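Local coordinates for xylooligosaccharide oxidase (Myceliophthora thermophila, PDB 5L6G), which oxidises the C1 hydroxyl of xylooligosaccharides and some other sugars to lactones, using a bicovalently bound FAD and passing the electrons to molecular oxygen to form hydrogen peroxide, at residues Glu71-Gln74 and Ala75-Cys79; Glu29-Asn33 and Ala34-Val38; Ala127-Gln130 and Pro131-Leu135; Pro204-Phe207 and Trp208-Gly212; Pro156-Val160 and Gly161-Leu165. All blocks are in the same frame, centred on the assembly; numbering follows the deposited sequence. Where two conformers were deposited one is given.

Contact 1: residues Glu71-Gln74 and Ala75-Cys79; sequences EHIQ and AAVLC
Val77 folds back on Ile73, one turn earlier in helix 70-83, with the i to i+4 spacing of an alpha-helix. Its amide N donates to Ile73 O over 2.9 Å in a nearly straight bond (168°). Val77 CG2 leans on the same oxygen, 3.3 Å from Ile73 O. With CG1 opposite the backbone N (chi1 166°), CG2 is left beside that N, where it faces the preceding turn and approaches Ile73 CG2 loosely at 4.4 Å. Leu78 repeats the pattern: its N donates to Gln74 O, and its CG lies 3.3 Å from Gln74 O. Ala75 and Ala76, between Gln74 and Val77, keep the helix slim. Ala76 CB sits 3.4 Å from His72 O and, being only a methyl, lets Leu31 of helix 26-33 come close. Branched Ile73 and Val77 fill the buried side, packing on Val189 and Ile219 of the FAD-domain sheet. The longer polar chains turn elsewhere, His72 ND1 bonding to Ala68 N and Gln74 NE2 to Gly193 O. At the far end Cys79, whose sulfur is bonded to Cys30, is held by its own helix bond, Cys79 N to Ala75 O at 3.0 Å.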
# COMPACT_ATOMS: atom_id res chain seq x y z
N GLU A 71 -13.30 -12.75 18.68
CA GLU A 71 -13.50 -12.60 20.12
C GLU A 71 -12.24 -12.13 20.84
O GLU A 71 -12.32 -11.30 21.75
CB GLU A 71 -13.97 -13.93 20.77
CG GLU A 71 -15.41 -14.30 20.49
CD GLU A 71 -15.60 -15.33 19.36
OE1 GLU A 71 -14.74 -15.48 18.47
OE2 GLU A 71 -16.66 -16.00 19.36
N HIS A 72 -11.10 -12.71 20.48
CA HIS A 72 -9.83 -12.30 21.04
C HIS A 72 -9.54 -10.85 20.67
O HIS A 72 -9.04 -10.09 21.50
CB HIS A 72 -8.70 -13.19 20.57
CG HIS A 72 -8.76 -14.57 21.13
ND1 HIS A 72 -8.15 -15.64 20.52
CD2 HIS A 72 -9.38 -15.06 22.22
CE1 HIS A 72 -8.38 -16.74 21.22
NE2 HIS A 72 -9.13 -16.41 22.26
N ILE A 73 -9.86 -10.48 19.43
CA ILE A 73 -9.66 -9.09 18.99
C ILE A 73 -10.51 -8.14 19.83
O ILE A 73 -10.03 -7.11 20.31
CB ILE A 73 -9.95 -8.87 17.49
CG1 ILE A 73 -9.01 -9.73 16.65
CG2 ILE A 73 -9.78 -7.40 17.13
CD1 ILE A 73 -9.36 -9.80 15.17
N GLN A 74 -11.77 -8.50 20.04
CA GLN A 74 -12.67 -7.65 20.82
C GLN A 74 -12.15 -7.48 22.22
O GLN A 74 -12.15 -6.37 22.75
CB GLN A 74 -14.04 -8.26 20.94
CG GLN A 74 -14.80 -8.26 19.66
CD GLN A 74 -16.09 -9.01 19.84
OE1 GLN A 74 -16.16 -10.21 19.55
NE2 GLN A 74 -17.11 -8.32 20.38
N ALA A 75 -11.74 -8.61 22.81
CA ALA A 75 -11.27 -8.62 24.18
C ALA A 75 -10.00 -7.79 24.34
O ALA A 75 -9.85 -7.08 25.35
CB ALA A 75 -11.04 -10.04 24.65
N ALA A 76 -9.09 -7.91 23.38
CA ALA A 76 -7.85 -7.13 23.38
C ALA A 76 -8.16 -5.64 23.30
O ALA A 76 -7.63 -4.85 24.08
CB ALA A 76 -6.93 -7.53 22.24
N VAL A 77 -9.03 -5.27 22.38
CA VAL A 77 -9.42 -3.87 22.24
C VAL A 77 -10.00 -3.32 23.54
O VAL A 77 -9.61 -2.23 24.00
CB VAL A 77 -10.42 -3.70 21.10
CG1 VAL A 77 -11.09 -2.32 21.16
CG2 VAL A 77 -9.71 -3.89 19.76
N LEU A 78 -10.91 -4.08 24.15
CA LEU A 78 -11.54 -3.64 25.38
C LEU A 78 -10.52 -3.45 26.49
O LEU A 78 -10.65 -2.52 27.31
CB LEU A 78 -12.58 -4.64 25.82
CG LEU A 78 -13.85 -4.59 24.99
CD1 LEU A 78 -14.61 -5.91 25.10
CD2 LEU A 78 -14.72 -3.43 25.48
N CYS A 79 -9.52 -4.33 26.51
CA CYS A 79 -8.47 -4.27 27.53
C CYS A 79 -7.68 -2.97 27.42
O CYS A 79 -7.44 -2.29 28.42
CB CYS A 79 -7.56 -5.49 27.46
SG CYS A 79 -8.20 -6.83 28.46

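Contact 2: residues Glu29-Asn33 and Ala34-Val38; sequences ECLKN and AKVPV
The peptide carbonyls of Leu31 and Lys32 are the flat groups here, and the residues past the helix end meet them differently. Lys35 N comes in over a face of the Lys32 carbonyl, 64° out of its plane and 3.0 Å from Lys32 O, whereas Val36 N stays much nearer the plane of the Leu31 carbonyl, 2.9 Å from Leu31 O. Together these bonds make a Schellman motif, which closes helix 26-33 and turns the chain toward strand 38-39. It needs a residue with positive phi, and Lys35 supplies it at 63°, a conformation that glycine adopts more readily. Just before the turn, Ala34 N still makes an ordinary helical bond to Cys30 O.

The apolar pair usual in this motif is present too. Leu31 CD2 rests 4.0 Å from Val36 CB, at about the same distance from both valine methyls, so a branched residue suits each side. Val38 extends the patch as its CG1 reaches Leu31 CD1 at 3.8 Å, the two side chains crossing obliquely. Between these valines Pro37 stiffens the extended chain and packs on His72. On the outer side, Lys35 bends at its last torsion (chi4 -51°), which keeps its ammonium group alongside the helix end, near enough for a water to bridge the gap. That water accepts from Lys35 NZ at 2.7 Å and donates to Asn33 O at 2.8 Å.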
# COMPACT_ATOMS: atom_id res chain seq x y z
N GLU A 29 -2.22 -8.21 32.62
CA GLU A 29 -3.20 -8.81 33.50
C GLU A 29 -4.59 -8.78 32.89
O GLU A 29 -5.34 -9.73 33.03
CB GLU A 29 -3.20 -8.09 34.84
CG GLU A 29 -1.91 -8.23 35.62
CD GLU A 29 -1.40 -9.67 35.69
OE1 GLU A 29 -2.18 -10.59 36.04
OE2 GLU A 29 -0.19 -9.87 35.38
N CYS A 30 -4.94 -7.68 32.22
CA CYS A 30 -6.26 -7.59 31.58
C CYS A 30 -6.41 -8.68 30.52
O CYS A 30 -7.41 -9.40 30.46
CB CYS A 30 -6.47 -6.22 30.92
SG CYS A 30 -8.17 -6.00 30.38
N LEU A 31 -5.40 -8.81 29.68
CA LEU A 31 -5.44 -9.78 28.60
C LEU A 31 -5.50 -11.22 29.13
O LEU A 31 -6.23 -12.06 28.58
CB LEU A 31 -4.22 -9.59 27.69
CG LEU A 31 -4.19 -8.27 26.91
CD1 LEU A 31 -2.82 -8.06 26.27
CD2 LEU A 31 -5.28 -8.22 25.83
N LYS A 32 -4.78 -11.47 30.22
CA LYS A 32 -4.76 -12.79 30.82
C LYS A 32 -6.15 -13.12 31.35
O LYS A 32 -6.68 -14.18 31.02
CB LYS A 32 -3.73 -12.84 31.95
CG LYS A 32 -3.50 -14.22 32.52
CD LYS A 32 -2.35 -14.16 33.51
CE LYS A 32 -2.25 -15.44 34.33
NZ LYS A 32 -1.82 -16.58 33.48
N ASN A 33 -6.73 -12.22 32.13
CA ASN A 33 -8.08 -12.48 32.69
C ASN A 33 -9.09 -12.61 31.57
O ASN A 33 -10.03 -13.40 31.68
CB ASN A 33 -8.56 -11.38 33.64
CG ASN A 33 -10.02 -11.56 34.03
OD1 ASN A 33 -10.37 -12.50 34.75
ND2 ASN A 33 -10.88 -10.68 33.53
N ALA A 34 -8.89 -11.87 30.49
CA ALA A 34 -9.80 -11.93 29.33
C ALA A 34 -9.56 -13.14 28.41
O ALA A 34 -10.28 -13.30 27.43
CB ALA A 34 -9.75 -10.63 28.53
N LYS A 35 -8.59 -13.99 28.76
CA LYS A 35 -8.30 -15.21 28.00
C LYS A 35 -7.84 -14.89 26.57
O LYS A 35 -8.11 -15.64 25.64
CB LYS A 35 -9.51 -16.16 27.98
CG LYS A 35 -10.09 -16.50 29.35
CD LYS A 35 -11.30 -17.41 29.21
CE LYS A 35 -12.02 -17.65 30.53
NZ LYS A 35 -11.09 -18.10 31.59
N VAL A 36 -7.15 -13.77 26.40
CA VAL A 36 -6.59 -13.41 25.11
C VAL A 36 -5.17 -13.99 25.02
O VAL A 36 -4.34 -13.72 25.88
CB VAL A 36 -6.50 -11.88 24.95
CG1 VAL A 36 -5.88 -11.53 23.60
CG2 VAL A 36 -7.86 -11.23 25.12
N PRO A 37 -4.89 -14.78 23.97
CA PRO A 37 -3.53 -15.27 23.82
C PRO A 37 -2.57 -14.10 23.61
O PRO A 37 -2.95 -13.09 23.00
CB PRO A 37 -3.59 -16.15 22.55
CG PRO A 37 -5.03 -16.36 22.25
CD PRO A 37 -5.76 -15.18 22.85
N VAL A 38 -1.35 -14.22 24.13
CA VAL A 38 -0.37 -13.16 23.99
C VAL A 38 1.01 -13.74 23.67
O VAL A 38 1.26 -14.93 23.88
CB VAL A 38 -0.25 -12.28 25.27
CG1 VAL A 38 -1.54 -11.52 25.53
CG2 VAL A 38 0.20 -13.08 26.48
O HOH W 1 -10.37 -15.89 32.88

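Contact 3: residues Ala127-Gln130 and Pro131-Leu135; sequences ATVQ and PGARL. With NAG (2-acetamido-2-deoxy-beta-D-glucopyranose), chain B.
Gln130 to Ala133 form a type I beta turn, closed by Ala133 N donating to Gln130 O at 3.0 Å from well above the carbonyl plane (46° out). Pro131 takes the second position, where its ring already holds phi near the value the turn requires; its ring also touches the FAD. Across the turn, the last strand residue, Val129, meets Ala133 methyl to methyl, Val129 CG1 lying 3.7 Å from Ala133 CB. This valine methyl stands opposite its own backbone N (chi1 178°), which swings it off strand 127-129 toward the turn. A side chain as small as alanine fits beneath it, for Ala133 CB is also only 3.3 Å from Gln130 O. Ile138 of the following helix, 135-146, packs on both.

Gln130 points its extended side chain the other way, to the glycan attached at Asn117. Its OE1 accepts from Asn117 N, while NE2 makes a weak bond to NAG O7 at 3.3 Å. The acetyl methyl also approaches, with NAG C8 3.4 Å from Gln130 OE1. With an alanine here, Asn117 N would probably lose its side-chain acceptor and the sugar's acetyl group would be freer to turn. The turn thus divides its chemistry: methyls seal the side toward the helix, while an amide, able to donate and accept at once, serves both the backbone beside the glycosylated asparagine and the sugar.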
# COMPACT_ATOMS: atom_id res chain seq x y z
N ALA A 127 -14.25 -14.29 -1.67
CA ALA A 127 -13.25 -14.84 -0.78
C ALA A 127 -13.41 -14.24 0.59
O ALA A 127 -13.43 -13.01 0.73
CB ALA A 127 -11.85 -14.56 -1.29
N THR A 128 -13.48 -15.09 1.61
CA THR A 128 -13.44 -14.63 2.98
C THR A 128 -12.00 -14.71 3.48
O THR A 128 -11.39 -15.79 3.54
CB THR A 128 -14.41 -15.42 3.87
OG1 THR A 128 -15.73 -15.30 3.31
CG2 THR A 128 -14.42 -14.88 5.29
N VAL A 129 -11.46 -13.56 3.87
CA VAL A 129 -10.04 -13.45 4.11
C VAL A 129 -9.80 -12.92 5.51
O VAL A 129 -10.23 -11.82 5.84
CB VAL A 129 -9.41 -12.49 3.11
CG1 VAL A 129 -7.92 -12.33 3.39
CG2 VAL A 129 -9.69 -12.97 1.68
N GLN A 130 -9.11 -13.70 6.31
CA GLN A 130 -8.73 -13.27 7.63
C GLN A 130 -7.68 -12.17 7.54
O GLN A 130 -6.89 -12.11 6.59
CB GLN A 130 -8.23 -14.44 8.44
CG GLN A 130 -9.34 -15.40 8.80
CD GLN A 130 -8.95 -16.34 9.89
OE1 GLN A 130 -7.99 -17.09 9.75
NE2 GLN A 130 -9.70 -16.31 11.00
N PRO A 131 -7.66 -11.29 8.54
CA PRO A 131 -6.99 -10.03 8.37
C PRO A 131 -5.47 -10.08 8.45
O PRO A 131 -4.83 -9.10 8.13
CB PRO A 131 -7.55 -9.20 9.52
CG PRO A 131 -7.80 -10.19 10.58
CD PRO A 131 -8.36 -11.37 9.82
N GLY A 132 -4.92 -11.19 8.92
CA GLY A 132 -3.47 -11.41 8.87
C GLY A 132 -2.98 -12.15 7.66
O GLY A 132 -1.80 -12.51 7.61
N ALA A 133 -3.86 -12.43 6.69
CA ALA A 133 -3.44 -13.10 5.46
C ALA A 133 -2.54 -12.15 4.64
O ALA A 133 -2.85 -10.96 4.47
CB ALA A 133 -4.64 -13.56 4.62
N ARG A 134 -1.45 -12.69 4.13
CA ARG A 134 -0.53 -11.95 3.32
C ARG A 134 -0.85 -12.21 1.86
O ARG A 134 -1.49 -13.23 1.53
CB ARG A 134 0.90 -12.32 3.65
CG ARG A 134 1.27 -12.03 5.10
CD ARG A 134 2.58 -12.68 5.44
NE ARG A 134 2.89 -12.60 6.86
CZ ARG A 134 3.53 -11.59 7.46
NH1 ARG A 134 3.98 -10.56 6.77
NH2 ARG A 134 3.75 -11.65 8.77
N LEU A 135 -0.41 -11.28 1.01
CA LEU A 135 -0.86 -11.24 -0.37
C LEU A 135 -0.50 -12.51 -1.12
O LEU A 135 -1.29 -12.96 -1.92
CB LEU A 135 -0.31 -10.02 -1.09
CG LEU A 135 -0.68 -8.66 -0.50
CD1 LEU A 135 -0.12 -7.54 -1.38
CD2 LEU A 135 -2.20 -8.53 -0.34
C1 NAG B . -8.03 -21.95 9.55
C2 NAG B . -8.29 -21.95 11.03
C3 NAG B . -7.93 -23.26 11.71
C4 NAG B . -8.41 -24.46 10.92
C5 NAG B . -8.03 -24.35 9.45
C6 NAG B . -8.75 -25.45 8.66
C7 NAG B . -8.08 -19.71 12.02
C8 NAG B . -7.15 -18.70 12.62
N2 NAG B . -7.54 -20.86 11.62
O3 NAG B . -8.55 -23.23 12.98
O4 NAG B . -7.80 -25.65 11.39
O5 NAG B . -8.44 -23.13 8.90
O6 NAG B . -8.68 -25.18 7.28
O7 NAG B . -9.27 -19.44 11.96

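Contact 4: residues Pro204-Phe207 and Trp208-Gly212; sequences PDLF and WALRG
Arg211 lays its guanidinium flat on the ring of Phe207, the planes only 2° apart and the centres separated by 4.1 Å. The stack is offset: Phe207 CE2 lies beneath the rim of the guanidinium, while Arg211 CD occupies the middle of the ring face in a CH-pi contact, 3.5 Å from the Phe207 centroid. Two torsions bring this about. Phe207 CG stands opposite the backbone N (chi1 -163°), which sends the ring out from the helix, roughly across its axis, and Arg211 bends at chi3 (62°) so that its flat end turns back over the ring's face. In that position Arg211 NH1 meets Phe207 O in the guanidinium plane, a straight but weak bond of 3.3 Å; the same NH1 also donates to Ala396 O. Arginine suits this place because it offers aliphatic carbon and a flat cation to an aromatic face while keeping its N-H groups for carbonyls.

All this lies one turn apart on helix 204-213 of the FAD-binding PCMH-type domain, which packs against strands 183-189 and 195-199. The buried flank facing them carries a leucine pair: Leu206 CD1 touches Leu210 CG at 3.7 Å, and beneath it Leu210 N donates to Leu206 O at 2.7 Å. Trp208 directs its indole away from this pair toward helix 470-480, where Arg472 makes a cation-pi contact with it and a salt bridge with Asp205. Arg211 is itself the centre of an inverse gamma turn, whose weak bond runs from Gly212 N to Leu210 O. The backbone angles of Gly212 would press any CB against the carbonyl oxygen of Arg211.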
# COMPACT_ATOMS: atom_id res chain seq x y z
N PRO A 204 -22.68 2.38 5.93
CA PRO A 204 -22.03 2.87 4.72
C PRO A 204 -20.99 3.95 4.98
O PRO A 204 -20.02 4.03 4.21
CB PRO A 204 -23.19 3.43 3.88
CG PRO A 204 -24.30 3.68 4.85
CD PRO A 204 -24.14 2.61 5.89
N ASP A 205 -21.16 4.77 6.03
CA ASP A 205 -20.11 5.73 6.39
C ASP A 205 -18.80 5.03 6.76
O ASP A 205 -17.72 5.46 6.36
CB ASP A 205 -20.52 6.62 7.55
CG ASP A 205 -21.57 7.64 7.17
OD1 ASP A 205 -21.70 7.99 5.97
OD2 ASP A 205 -22.29 8.08 8.10
N LEU A 206 -18.90 3.97 7.56
CA LEU A 206 -17.74 3.20 7.98
C LEU A 206 -17.13 2.50 6.77
O LEU A 206 -15.92 2.46 6.62
CB LEU A 206 -18.13 2.18 9.05
CG LEU A 206 -17.07 1.14 9.42
CD1 LEU A 206 -15.78 1.82 9.85
CD2 LEU A 206 -17.58 0.23 10.53
N PHE A 207 -17.98 1.95 5.91
CA PHE A 207 -17.49 1.29 4.71
C PHE A 207 -16.70 2.28 3.86
O PHE A 207 -15.60 1.98 3.39
CB PHE A 207 -18.65 0.71 3.91
CG PHE A 207 -18.22 -0.31 2.91
CD1 PHE A 207 -17.44 -1.38 3.30
CD2 PHE A 207 -18.61 -0.21 1.60
CE1 PHE A 207 -17.04 -2.34 2.38
CE2 PHE A 207 -18.22 -1.17 0.67
CZ PHE A 207 -17.43 -2.24 1.07
N TRP A 208 -17.24 3.48 3.72
CA TRP A 208 -16.54 4.57 3.04
C TRP A 208 -15.21 4.87 3.74
O TRP A 208 -14.17 4.88 3.09
CB TRP A 208 -17.44 5.82 2.98
CG TRP A 208 -16.82 7.00 2.28
CD1 TRP A 208 -16.90 7.30 0.96
CD2 TRP A 208 -16.03 8.03 2.88
NE1 TRP A 208 -16.21 8.46 0.70
CE2 TRP A 208 -15.66 8.92 1.86
CE3 TRP A 208 -15.61 8.29 4.19
CZ2 TRP A 208 -14.89 10.05 2.11
CZ3 TRP A 208 -14.84 9.40 4.43
CH2 TRP A 208 -14.48 10.27 3.40
N ALA A 209 -15.23 5.08 5.06
CA ALA A 209 -14.00 5.43 5.78
C ALA A 209 -12.94 4.31 5.72
O ALA A 209 -11.75 4.58 5.53
CB ALA A 209 -14.30 5.82 7.22
N LEU A 210 -13.37 3.06 5.83
CA LEU A 210 -12.45 1.92 5.76
C LEU A 210 -11.67 1.87 4.46
O LEU A 210 -10.51 1.43 4.45
CB LEU A 210 -13.19 0.59 5.87
CG LEU A 210 -13.78 0.21 7.22
CD1 LEU A 210 -14.54 -1.10 7.08
CD2 LEU A 210 -12.69 0.12 8.27
N ARG A 211 -12.34 2.26 3.38
CA ARG A 211 -11.83 2.02 2.06
C ARG A 211 -10.92 3.15 1.61
O ARG A 211 -11.21 3.83 0.62
CB ARG A 211 -12.99 1.74 1.09
CG ARG A 211 -13.36 0.27 1.23
CD ARG A 211 -14.78 -0.04 0.95
NE ARG A 211 -15.24 0.25 -0.39
CZ ARG A 211 -16.04 1.26 -0.72
NH1 ARG A 211 -16.42 2.17 0.18
NH2 ARG A 211 -16.46 1.37 -1.98
N GLY A 212 -9.82 3.28 2.35
CA GLY A 212 -8.80 4.31 2.13
C GLY A 212 -8.08 4.75 3.40
O GLY A 212 -6.92 5.16 3.34

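Contact 5: residues Pro156-Val160 and Gly161-Leu165; sequences PGVGV and GGHSL. With FAD (flavin-adenine dinucleotide), chain D.
Loop 156-160 runs into the first turn of helix 160-165 as a buried helix N terminus built against the FAD, with Gly159 as N-cap. Gly159 N donates to FAD O2P and Gly162 N to FAD O1P, each at 2.9 Å, so two backbone amides hold the flavin-side phosphate at the helix start, whose dipole probably favours the negative charge. Glycines suit these places because side chains would collide: a CB on Gly159 would strike FAD O1P, one on Gly161 the adenine N7A, and one on Gly162 the ribityl oxygen FAD O5'.

Within the turn, Ser164 doubles the grip on Val160 O. Its N at 2.9 Å and its OG at 2.8 Å reach that oxygen from opposite faces of the carbonyl plane, the hydroxyl being brought back by chi1 of 68°. Val158 and His163 cross at about a right angle, Val158 CG1 lying 3.6 Å from His163 CB, while the other valine methyl, CG2, packs 3.4 Å from FAD C9 of the flavin ring.

His163 ND1 shares a hydrogen bond of 2.8 Å with the ribityl FAD O2', near the plane of the imidazole, and its NE2 is paired with Gly153 N, which fixes the ring's rotation. A leucine in its place would probably leave both O2' and Gly153 N without these partners and the ribityl chain less firmly held. Leu165 CD1 closes on the adenine. A glycine-rich turn that holds the flavin-side phosphate of the FAD, directly after the flavin-linked Cys155 in the chain, belongs to the FAD site of the PCMH-type fold.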
# COMPACT_ATOMS: atom_id res chain seq x y z
N PRO A 156 4.79 -10.68 -1.69
CA PRO A 156 4.02 -11.77 -1.08
C PRO A 156 3.82 -11.61 0.42
O PRO A 156 2.83 -12.12 0.95
CB PRO A 156 4.87 -13.01 -1.33
CG PRO A 156 5.88 -12.62 -2.36
CD PRO A 156 6.05 -11.15 -2.30
N GLY A 157 4.73 -10.91 1.09
CA GLY A 157 4.70 -10.83 2.56
C GLY A 157 3.81 -9.74 3.12
O GLY A 157 3.57 -9.70 4.33
N VAL A 158 3.33 -8.85 2.25
CA VAL A 158 2.49 -7.76 2.66
C VAL A 158 1.15 -8.26 3.21
O VAL A 158 0.55 -9.18 2.66
CB VAL A 158 2.28 -6.77 1.52
CG1 VAL A 158 1.11 -5.83 1.79
CG2 VAL A 158 3.55 -5.98 1.29
N GLY A 159 0.72 -7.66 4.31
CA GLY A 159 -0.52 -8.09 4.94
C GLY A 159 -1.70 -7.46 4.25
O GLY A 159 -1.65 -6.31 3.87
N VAL A 160 -2.79 -8.21 4.11
CA VAL A 160 -4.01 -7.68 3.48
C VAL A 160 -4.60 -6.53 4.30
O VAL A 160 -5.25 -5.63 3.76
CB VAL A 160 -5.06 -8.77 3.24
CG1 VAL A 160 -5.68 -9.27 4.54
CG2 VAL A 160 -6.12 -8.27 2.28
N GLY A 161 -4.34 -6.54 5.60
CA GLY A 161 -4.90 -5.54 6.49
C GLY A 161 -4.51 -4.13 6.14
O GLY A 161 -5.37 -3.29 5.79
N GLY A 162 -3.23 -3.83 6.19
CA GLY A 162 -2.79 -2.46 5.92
C GLY A 162 -2.90 -2.15 4.45
O GLY A 162 -3.23 -1.04 4.03
N HIS A 163 -2.64 -3.15 3.64
CA HIS A 163 -2.61 -2.95 2.22
C HIS A 163 -3.96 -2.54 1.67
O HIS A 163 -4.07 -1.50 1.01
CB HIS A 163 -2.07 -4.21 1.56
CG HIS A 163 -1.86 -4.09 0.09
ND1 HIS A 163 -0.78 -3.44 -0.47
CD2 HIS A 163 -2.58 -4.59 -0.94
CE1 HIS A 163 -0.86 -3.53 -1.78
NE2 HIS A 163 -1.92 -4.25 -2.09
N SER A 164 -5.00 -3.34 1.92
CA SER A 164 -6.31 -3.15 1.27
C SER A 164 -7.07 -1.97 1.86
O SER A 164 -7.93 -1.40 1.22
CB SER A 164 -7.18 -4.41 1.33
OG SER A 164 -7.60 -4.70 2.66
N LEU A 165 -6.74 -1.60 3.09
CA LEU A 165 -7.47 -0.54 3.76
C LEU A 165 -6.98 0.86 3.39
O LEU A 165 -7.65 1.84 3.70
CB LEU A 165 -7.46 -0.72 5.28
CG LEU A 165 -8.25 -1.94 5.79
CD1 LEU A 165 -8.02 -2.10 7.28
CD2 LEU A 165 -9.73 -1.86 5.45
PA FAD D . 0.95 -3.25 8.94
O1A FAD D . 0.58 -4.51 9.68
O2A FAD D . 2.23 -2.58 9.35
O5B FAD D . -0.27 -2.26 8.90
C5B FAD D . -0.25 -0.99 8.23
C4B FAD D . -1.33 -0.10 8.81
O4B FAD D . -2.60 -0.72 8.61
C3B FAD D . -1.18 0.12 10.30
O3B FAD D . -1.69 1.39 10.64
C2B FAD D . -2.07 -0.94 10.90
O2B FAD D . -2.49 -0.66 12.23
C1B FAD D . -3.20 -0.97 9.89
N9A FAD D . -3.86 -2.28 9.90
C8A FAD D . -3.33 -3.48 9.71
N7A FAD D . -4.27 -4.45 9.81
C5A FAD D . -5.41 -3.81 10.05
C6A FAD D . -6.79 -4.24 10.30
N6A FAD D . -7.04 -5.56 10.25
N1A FAD D . -7.70 -3.28 10.57
C2A FAD D . -7.42 -1.97 10.60
N3A FAD D . -6.15 -1.51 10.37
C4A FAD D . -5.15 -2.39 10.11
N1 FAD D . 1.99 -1.12 -1.50
C2 FAD D . 1.36 -1.01 -2.72
O2 FAD D . 0.37 -0.24 -2.82
N3 FAD D . 1.77 -1.75 -3.78
C4 FAD D . 2.80 -2.62 -3.71
O4 FAD D . 3.20 -3.31 -4.69
C4X FAD D . 3.53 -2.79 -2.43
N5 FAD D . 4.59 -3.64 -2.27
C5X FAD D . 5.24 -3.81 -1.06
C6 FAD D . 6.30 -4.71 -0.90
C7 FAD D . 6.94 -4.82 0.35
C7M FAD D . 8.09 -5.79 0.47
C8 FAD D . 6.47 -4.03 1.53
C8M FAD D . 7.10 -4.19 2.91
C9 FAD D . 5.41 -3.15 1.35
C9A FAD D . 4.79 -2.99 0.10
N10 FAD D . 3.71 -2.08 -0.11
C10 FAD D . 3.06 -1.94 -1.33
C1' FAD D . 3.21 -1.24 0.97
C2' FAD D . 2.07 -1.87 1.70
O2' FAD D . 0.90 -1.71 0.89
C3' FAD D . 1.89 -1.06 2.97
O3' FAD D . 3.09 -1.05 3.75
C4' FAD D . 0.74 -1.68 3.78
O4' FAD D . 0.09 -0.65 4.53
C5' FAD D . 1.29 -2.77 4.67
O5' FAD D . 0.22 -3.59 5.14
P FAD D . 0.53 -4.57 6.34
O1P FAD D . -0.73 -5.21 6.85
O2P FAD D . 1.65 -5.48 5.97
O3P FAD D . 1.21 -3.57 7.38

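In the fold
From the N terminus the contacts follow one another in series, each a local turn or helix segment, and none nests in or crosses another. Contact 2 caps the first helix, and contact 1 lies on helix 70-83; the Cys30-Cys79 disulfide and the packing of Ala75 on Val36 join them at the edge of the molecule. Contact 3 links strand 127-129 to helix 135-146 and lies against contact 5, to which it is tied through Ala133 O with Val160 N and Arg134 NH1 with Gly157 O. Contact 4 comes last and touches contact 5 where Leu210 O meets Leu165 CD2. Contacts 1, 3, 4 and 5 all fall in the FAD-binding PCMH-type region, contact 5 being nearest the chain's centre.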